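Side-chain contact in arginase, mitochondrial (Medicago truncatula, PDB 6VSS), which hydrolyses L-arginine to urea and L-ornithine with two manganese ions per subunit, and also converts agmatine to putrescine: residues B[223-226]-B[227-230]. Numbering follows the deposited sequence.
Sequences SITN and DVRE
Arg229 runs extended from CG to NE (chi2 -180°, chi3 -166°), which carries its guanidinium back past the helix start to Ile224. In Ile224, CG1 is anti to the backbone N (chi1 178°), which sends CG1 and CD1 to the aliphatic part of Arg229 and leaves CG2 for the guanidinium. Ile224 CD1 packs on Arg229 CG at 3.6 Å. Ile224 CG2 sits over one guanidinium face near its rim, with Arg229 NH2 3.6 Å away. The two side chains cross at about a right angle. Ile224 CG1 also meets Val228 CG1 at 3.9 Å, and both residues pack on Pro187. The amide of Asn226 lies alongside the arginine. Asn226 ND2 is hydrogen-bonded to Gly104 O of the second subunit, while Arg229 NH1 forms a salt bridge with Glu241. Replacing Arg229 by an alanine is likely to leave Glu241 without this charged mate and Ile224 CG2 without the flat group it packs on. Thr225 O receives a hydrogen bond from Arg229 N (3.2 Å) and a weak one from Val228 N. Thr225 OG1 touches Val228 CG2 at 3.3 Å. Thr225 is the N-cap of helix 226-234, and the turn follows the L-ornithine-binding Ser223, at the active-site rim of the arginase fold beside a neighbouring subunit.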
loop_
_atom_site.group_PDB
_atom_site.type_symbol
_atom_site.label_atom_id
_atom_site.label_comp_id
_atom_site.label_asym_id
_atom_site.label_seq_id
_atom_site.Cartn_x
_atom_site.Cartn_y
_atom_site.Cartn_z
ATOM N N SER B 223 7.981 -26.503 -5.596
ATOM C CA SER B 223 6.511 -26.704 -5.704
ATOM C C SER B 223 6.243 -27.765 -6.779
ATOM O O SER B 223 6.189 -27.415 -7.961
ATOM C CB SER B 223 5.781 -25.448 -6.024
ATOM O OG SER B 223 4.403 -25.723 -5.973
ATOM N N ILE B 224 6.110 -29.015 -6.372
ATOM C CA ILE B 224 6.119 -30.135 -7.334
ATOM C C ILE B 224 5.283 -31.263 -6.728
ATOM O O ILE B 224 5.439 -31.586 -5.546
ATOM C CB ILE B 224 7.571 -30.484 -7.673
ATOM C CG1 ILE B 224 7.663 -31.675 -8.629
ATOM C CG2 ILE B 224 8.378 -30.639 -6.401
ATOM C CD1 ILE B 224 9.074 -32.013 -9.067
ATOM N N THR B 225 4.329 -31.730 -7.507
ATOM C CA THR B 225 3.417 -32.837 -7.142
ATOM C C THR B 225 4.163 -34.124 -7.450
ATOM O O THR B 225 5.103 -34.066 -8.242
ATOM C CB THR B 225 2.119 -32.681 -7.931
ATOM O OG1 THR B 225 2.563 -32.685 -9.288
ATOM C CG2 THR B 225 1.381 -31.402 -7.585
ATOM N N ASN B 226 3.735 -35.234 -6.867
ATOM C CA ASN B 226 4.409 -36.535 -7.058
ATOM C C ASN B 226 4.154 -37.008 -8.494
ATOM O O ASN B 226 5.007 -37.691 -9.013
ATOM C CB ASN B 226 4.063 -37.516 -5.934
ATOM C CG ASN B 226 4.450 -36.979 -4.563
ATOM O OD1 ASN B 226 5.544 -36.466 -4.385
ATOM N ND2 ASN B 226 3.548 -37.037 -3.595
ATOM N N ASP B 227 3.093 -36.607 -9.166
ATOM C CA ASP B 227 2.874 -37.051 -10.573
ATOM C C ASP B 227 3.852 -36.358 -11.518
ATOM O O ASP B 227 4.187 -36.928 -12.556
ATOM C CB ASP B 227 1.463 -36.756 -11.047
ATOM C CG ASP B 227 0.505 -37.801 -10.526
ATOM O OD1 ASP B 227 0.983 -38.897 -10.166
ATOM O OD2 ASP B 227 -0.694 -37.506 -10.458
ATOM N N VAL B 228 4.298 -35.160 -11.162
ATOM C CA VAL B 228 5.235 -34.364 -12.014
ATOM C C VAL B 228 6.645 -34.857 -11.726
ATOM O O VAL B 228 7.456 -34.841 -12.655
ATOM C CB VAL B 228 5.038 -32.857 -11.772
ATOM C CG1 VAL B 228 6.196 -32.017 -12.269
ATOM C CG2 VAL B 228 3.724 -32.429 -12.407
ATOM N N ARG B 229 6.879 -35.383 -10.514
ATOM C CA ARG B 229 8.133 -36.124 -10.222
ATOM C C ARG B 229 8.245 -37.271 -11.222
ATOM O O ARG B 229 9.365 -37.482 -11.689
ATOM C CB ARG B 229 8.221 -36.539 -8.759
ATOM C CG ARG B 229 8.592 -35.381 -7.856
ATOM C CD ARG B 229 8.670 -35.832 -6.431
ATOM N NE ARG B 229 8.696 -34.738 -5.463
ATOM C CZ ARG B 229 9.782 -34.070 -5.107
ATOM N NH1 ARG B 229 10.923 -34.350 -5.709
ATOM N NH2 ARG B 229 9.745 -33.129 -4.171
ATOM N N GLU B 230 7.131 -37.916 -11.601
ATOM C CA GLU B 230 7.138 -38.974 -12.664
ATOM C C GLU B 230 7.628 -38.341 -13.962
ATOM O O GLU B 230 8.389 -38.971 -14.692
ATOM C CB GLU B 230 5.764 -39.566 -13.045
ATOM C CG GLU B 230 4.924 -40.221 -11.953
ATOM C CD GLU B 230 3.556 -40.749 -12.444
ATOM O OE1 GLU B 230 2.468 -40.229 -12.001
ATOM O OE2 GLU B 230 3.560 -41.683 -13.303
#